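Local coordinates for protein putative HTH-type transcriptional regulator PH0061 (Pyrococcus horikoshii, PDB 2DBB) that probably binds specific DNA sequences to regulate transcription, as a dimeric AsnC-family regulator with a helix-turn-helix domain, at residues L111-D116 / N122-F127; V15-E20 / A30-T35. All coordinates share one frame; numbering follows the deposited sequence.

Contact 1. Residues L111-D116 / N122-F127; sequences LLLPKD and NLISEF
L111 lays its CD2 methyl over one face of the F127 ring, 3.9 Å from CD2 to the centroid and 8° off the ring normal, a CH-pi contact. The second methyl, CD1, lies 4.0 Å from F127 CD2, so both branches of the leucine rest on the aromatic. Two residues along the strand, on the same side, L113 splits its branches between neighbours on the helix. Its CD2 presses against CD2 of L123 at 3.5 Å, a tight fit, while CD1 meets CG1 of I124 at 3.6 Å. P114 CD also rests on L123 CD2. F127 holds CG anti to the backbone N (chi1 174°), which brings the ring under the L111 methyls. Replacing F127 by an alanine would probably leave both L111 methyls without their flat partner and open a gap beside Y94 and V95, which also touch the phenylalanine. Farther out, backbone bonds from L111 to A70 and from L113 to M68 fix the strand, and I124 touches V139 and L141 of strand 134-148. Apolar branched side chains suit this interface between sheet and helix, part of a split beta-alpha-beta unit in a ferredoxin-like fold, as in the effector domains of Lrp/AsnC proteins.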
loop_
_atom_site.group_PDB
_atom_site.type_symbol
_atom_site.label_atom_id
_atom_site.label_comp_id
_atom_site.label_asym_id
_atom_site.label_seq_id
_atom_site.Cartn_x
_atom_site.Cartn_y
_atom_site.Cartn_z
ATOM N N LEU B 111 3.983 1.172 -9.372
ATOM C CA LEU B 111 4.867 0.165 -9.938
ATOM C C LEU B 111 6.052 -0.082 -9.008
ATOM O O LEU B 111 6.550 0.846 -8.362
ATOM C CB LEU B 111 5.447 0.640 -11.274
ATOM C CG LEU B 111 4.545 1.168 -12.384
ATOM C CD1 LEU B 111 5.421 1.650 -13.539
ATOM C CD2 LEU B 111 3.583 0.076 -12.836
ATOM N N LEU B 112 6.494 -1.336 -8.941
ATOM C CA LEU B 112 7.676 -1.691 -8.163
ATOM C C LEU B 112 8.723 -1.899 -9.247
ATOM O O LEU B 112 8.571 -2.783 -10.091
ATOM C CB LEU B 112 7.479 -2.998 -7.386
ATOM C CG LEU B 112 8.700 -3.416 -6.548
ATOM C CD1 LEU B 112 8.892 -2.419 -5.418
ATOM C CD2 LEU B 112 8.508 -4.822 -5.983
ATOM N N LEU B 113 9.768 -1.075 -9.242
ATOM C CA LEU B 113 10.815 -1.161 -10.257
ATOM C C LEU B 113 12.177 -1.468 -9.660
ATOM O O LEU B 113 12.387 -1.325 -8.451
ATOM C CB LEU B 113 10.924 0.168 -11.017
ATOM C CG LEU B 113 9.653 0.809 -11.567
ATOM C CD1 LEU B 113 9.962 2.224 -12.011
ATOM C CD2 LEU B 113 9.097 -0.017 -12.711
ATOM N N PRO B 114 13.128 -1.897 -10.506
ATOM C CA PRO B 114 14.478 -2.206 -10.036
ATOM C C PRO B 114 15.105 -0.866 -9.676
ATOM O O PRO B 114 14.847 0.136 -10.345
ATOM C CB PRO B 114 15.141 -2.828 -11.263
ATOM C CG PRO B 114 13.987 -3.386 -12.037
ATOM C CD PRO B 114 12.956 -2.313 -11.908
ATOM N N LYS B 115 15.917 -0.841 -8.626
ATOM C CA LYS B 115 16.548 0.400 -8.206
ATOM C C LYS B 115 17.498 0.951 -9.275
ATOM O O LYS B 115 17.760 2.154 -9.320
ATOM C CB LYS B 115 17.294 0.186 -6.887
ATOM C CG LYS B 115 17.603 1.479 -6.167
ATOM C CD LYS B 115 18.205 1.244 -4.794
ATOM C CE LYS B 115 18.525 2.573 -4.126
ATOM N NZ LYS B 115 19.180 2.404 -2.797
ATOM N N ASP B 116 18.005 0.072 -10.136
ATOM C CA ASP B 116 18.916 0.480 -11.210
ATOM C C ASP B 116 18.192 1.386 -12.212
ATOM O O ASP B 116 17.212 0.976 -12.838
ATOM C CB ASP B 116 19.459 -0.756 -11.940
ATOM C CG ASP B 116 20.407 -0.400 -13.078
ATOM O OD1 ASP B 116 20.766 -1.308 -13.864
ATOM O OD2 ASP B 116 20.798 0.783 -13.186
ATOM N N ASN B 122 13.907 1.205 -18.578
ATOM C CA ASN B 122 13.516 0.247 -19.603
ATOM C C ASN B 122 12.158 -0.324 -19.231
ATOM O O ASN B 122 11.273 -0.445 -20.076
ATOM C CB ASN B 122 14.521 -0.906 -19.697
ATOM C CG ASN B 122 15.758 -0.544 -20.487
ATOM O OD1 ASN B 122 16.616 -1.393 -20.726
ATOM N ND2 ASN B 122 15.861 0.713 -20.899
ATOM N N LEU B 123 12.002 -0.663 -17.954
ATOM C CA LEU B 123 10.757 -1.235 -17.469
ATOM C C LEU B 123 9.603 -0.250 -17.569
ATOM O O LEU B 123 8.478 -0.639 -17.883
ATOM C CB LEU B 123 10.917 -1.713 -16.024
ATOM C CG LEU B 123 9.717 -2.480 -15.462
ATOM C CD1 LEU B 123 9.316 -3.586 -16.438
ATOM C CD2 LEU B 123 10.072 -3.069 -14.104
ATOM N N ILE B 124 9.879 1.025 -17.311
ATOM C CA ILE B 124 8.836 2.040 -17.389
ATOM C C ILE B 124 8.354 2.177 -18.830
ATOM O O ILE B 124 7.152 2.284 -19.083
ATOM C CB ILE B 124 9.340 3.410 -16.872
ATOM C CG1 ILE B 124 9.490 3.355 -15.348
ATOM C CG2 ILE B 124 8.368 4.511 -17.260
ATOM C CD1 ILE B 124 10.066 4.615 -14.717
ATOM N N SER B 125 9.296 2.165 -19.768
ATOM C CA SER B 125 8.967 2.272 -21.188
ATOM C C SER B 125 8.106 1.095 -21.602
ATOM O O SER B 125 7.151 1.255 -22.351
ATOM C CB SER B 125 10.237 2.287 -22.041
ATOM O OG SER B 125 11.046 3.396 -21.704
ATOM N N GLU B 126 8.449 -0.097 -21.121
ATOM C CA GLU B 126 7.664 -1.274 -21.462
ATOM C C GLU B 126 6.247 -1.114 -20.944
ATOM O O GLU B 126 5.284 -1.383 -21.657
ATOM C CB GLU B 126 8.267 -2.538 -20.856
ATOM C CG GLU B 126 9.582 -2.965 -21.462
ATOM C CD GLU B 126 9.723 -4.474 -21.495
ATOM O OE1 GLU B 126 9.520 -5.118 -20.440
ATOM O OE2 GLU B 126 10.033 -5.017 -22.579
ATOM N N PHE B 127 6.121 -0.677 -19.694
ATOM C CA PHE B 127 4.809 -0.490 -19.100
ATOM C C PHE B 127 3.986 0.534 -19.870
ATOM O O PHE B 127 2.817 0.305 -20.171
ATOM C CB PHE B 127 4.927 -0.034 -17.640
ATOM C CG PHE B 127 3.605 0.308 -17.020
ATOM C CD1 PHE B 127 2.704 -0.694 -16.677
ATOM C CD2 PHE B 127 3.231 1.636 -16.844
ATOM C CE1 PHE B 127 1.450 -0.384 -16.173
ATOM C CE2 PHE B 127 1.975 1.960 -16.340
ATOM C CZ PHE B 127 1.084 0.949 -16.005
#

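Contact 2. Residues V15-E20 / A30-T35; sequences VKILSE and ADILNT
I17 and I32 mark the closest backbone approach, their CA atoms 9.5 Å apart, where the last turns of helix 9-18 face the C-terminal end of helix 26-32. Side chains alone bridge that distance. I17 extends its longer branch, CG1 anti to the carbonyl carbon (chi1 -62°) and CD1 stretched onward, until this one methyl meets two partners. One is CG2 of I32, 3.9 Å from I17 CD1, and here the two side chains run antiparallel alongside each other. The other is CD2 of L33, also 3.9 Å from I17 CD1, in a tip-to-tip approach. The two partner methyls, I32 CG2 and L33 CD2, lie 4.4 Å apart, so three methyls form a small triangle. The longer CG1-CD1 arm of I17 gives it the reach to touch both with one methyl, and L33, whose CB points toward helix 9-18 where helix 26-32 ends, also touches Q13, L14 and I40. Its position is set by a Schellman motif: T35 N bonds A30 O at 2.9 Å, N34 N makes a weak bond to D31 O, and N34 takes the left-handed conformation that asparagine tolerates well. Helix 9-18 meanwhile turns V15 and L18 to L65 and I58 of the second subunit. The contact thus ties the first helix to the turn of the predicted helix-turn-helix, as in the three-helix bundle of winged DNA-binding domains.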
loop_
_atom_site.group_PDB
_atom_site.type_symbol
_atom_site.label_atom_id
_atom_site.label_comp_id
_atom_site.label_asym_id
_atom_site.label_seq_id
_atom_site.Cartn_x
_atom_site.Cartn_y
_atom_site.Cartn_z
ATOM N N VAL B 15 -9.327 -6.174 12.923
ATOM C CA VAL B 15 -8.713 -5.698 11.694
ATOM C C VAL B 15 -7.567 -4.747 12.032
ATOM O O VAL B 15 -6.474 -4.836 11.464
ATOM C CB VAL B 15 -9.763 -4.985 10.812
ATOM C CG1 VAL B 15 -9.077 -4.111 9.771
ATOM C CG2 VAL B 15 -10.648 -6.032 10.132
ATOM N N LYS B 16 -7.827 -3.837 12.963
ATOM C CA LYS B 16 -6.825 -2.869 13.399
ATOM C C LYS B 16 -5.581 -3.588 13.937
ATOM O O LYS B 16 -4.453 -3.228 13.608
ATOM C CB LYS B 16 -7.419 -1.974 14.495
ATOM C CG LYS B 16 -8.477 -0.980 14.024
ATOM C CD LYS B 16 -7.834 0.208 13.314
ATOM C CE LYS B 16 -8.823 1.350 13.074
ATOM N NZ LYS B 16 -9.861 1.025 12.052
ATOM N N ILE B 17 -5.796 -4.611 14.761
ATOM C CA ILE B 17 -4.696 -5.369 15.350
ATOM C C ILE B 17 -3.896 -6.161 14.316
ATOM O O ILE B 17 -2.668 -6.089 14.291
ATOM C CB ILE B 17 -5.222 -6.320 16.448
ATOM C CG1 ILE B 17 -5.872 -5.491 17.565
ATOM C CG2 ILE B 17 -4.081 -7.167 17.013
ATOM C CD1 ILE B 17 -6.533 -6.313 18.652
ATOM N N LEU B 18 -4.593 -6.906 13.466
ATOM C CA LEU B 18 -3.951 -7.710 12.432
ATOM C C LEU B 18 -3.146 -6.882 11.446
ATOM O O LEU B 18 -2.217 -7.388 10.815
ATOM C CB LEU B 18 -5.001 -8.517 11.666
ATOM C CG LEU B 18 -5.656 -9.636 12.477
ATOM C CD1 LEU B 18 -6.756 -10.290 11.666
ATOM C CD2 LEU B 18 -4.592 -10.647 12.874
ATOM N N SER B 19 -3.504 -5.611 11.307
ATOM C CA SER B 19 -2.789 -4.741 10.394
ATOM C C SER B 19 -1.421 -4.352 10.955
ATOM O O SER B 19 -0.535 -3.954 10.196
ATOM C CB SER B 19 -3.624 -3.488 10.077
ATOM O OG SER B 19 -3.822 -2.676 11.221
ATOM N N GLU B 20 -1.245 -4.481 12.273
ATOM C CA GLU B 20 0.031 -4.157 12.922
ATOM C C GLU B 20 0.876 -5.419 13.113
ATOM O O GLU B 20 2.110 -5.359 13.089
ATOM C CB GLU B 20 -0.194 -3.495 14.289
ATOM C CG GLU B 20 -0.735 -2.069 14.243
ATOM C CD GLU B 20 0.189 -1.089 13.521
ATOM O OE1 GLU B 20 1.428 -1.281 13.534
ATOM O OE2 GLU B 20 -0.328 -0.106 12.950
ATOM N N ALA B 30 -7.304 -13.661 21.257
ATOM C CA ALA B 30 -8.365 -13.882 22.234
ATOM C C ALA B 30 -8.008 -13.232 23.575
ATOM O O ALA B 30 -8.863 -12.644 24.238
ATOM C CB ALA B 30 -8.617 -15.380 22.415
ATOM N N ASP B 31 -6.742 -13.335 23.964
ATOM C CA ASP B 31 -6.279 -12.746 25.215
ATOM C C ASP B 31 -6.355 -11.227 25.184
ATOM O O ASP B 31 -6.806 -10.600 26.140
ATOM C CB ASP B 31 -4.840 -13.181 25.508
ATOM C CG ASP B 31 -4.744 -14.647 25.859
ATOM O OD1 ASP B 31 -5.799 -15.234 26.186
ATOM O OD2 ASP B 31 -3.626 -15.209 25.823
ATOM N N ILE B 32 -5.902 -10.636 24.084
ATOM C CA ILE B 32 -5.939 -9.187 23.934
ATOM C C ILE B 32 -7.378 -8.667 23.926
ATOM O O ILE B 32 -7.666 -7.616 24.503
ATOM C CB ILE B 32 -5.248 -8.744 22.621
ATOM C CG1 ILE B 32 -3.734 -8.953 22.740
ATOM C CG2 ILE B 32 -5.581 -7.285 22.311
ATOM C CD1 ILE B 32 -2.981 -8.857 21.416
ATOM N N LEU B 33 -8.279 -9.412 23.290
ATOM C CA LEU B 33 -9.674 -8.990 23.183
ATOM C C LEU B 33 -10.622 -9.583 24.222
ATOM O O LEU B 33 -11.842 -9.421 24.127
ATOM C CB LEU B 33 -10.190 -9.281 21.766
ATOM C CG LEU B 33 -9.473 -8.510 20.640
ATOM C CD1 LEU B 33 -9.934 -9.006 19.280
ATOM C CD2 LEU B 33 -9.748 -7.019 20.786
ATOM N N ASN B 34 -10.061 -10.264 25.216
ATOM C CA ASN B 34 -10.854 -10.864 26.287
ATOM C C ASN B 34 -12.034 -11.685 25.765
ATOM O O ASN B 34 -13.190 -11.425 26.097
ATOM C CB ASN B 34 -11.352 -9.761 27.227
ATOM C CG ASN B 34 -12.036 -10.310 28.463
ATOM O OD1 ASN B 34 -11.487 -11.154 29.173
ATOM N ND2 ASN B 34 -13.239 -9.823 28.732
ATOM N N THR B 35 -11.727 -12.675 24.937
ATOM C CA THR B 35 -12.733 -13.555 24.368
ATOM C C THR B 35 -12.078 -14.923 24.217
ATOM O O THR B 35 -10.975 -15.138 24.715
ATOM C CB THR B 35 -13.222 -13.035 22.992
ATOM O OG1 THR B 35 -14.182 -13.949 22.445
ATOM C CG2 THR B 35 -12.058 -12.884 22.026
#

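In the fold
The two contacts belong to different halves of the chain. Contact 2 is complete in the sequence well before contact 1 begins; the two flank the middle of the chain and do not meet, their own centres 38 Å apart and their nearest atoms about 18 Å apart. Contact 2 sits at the surface of the N-terminal helical domain, whose probable role is DNA binding; contact 1 is partly buried between the four-stranded antiparallel sheet and a helix of the C-terminal domain. Both neighbourhoods reach the second subunit: L112 packs on I151 of that copy, and S19 O bonds T57 OG1 of that copy. The second subunit therefore lies against both domains, though the contacts themselves are intrachain.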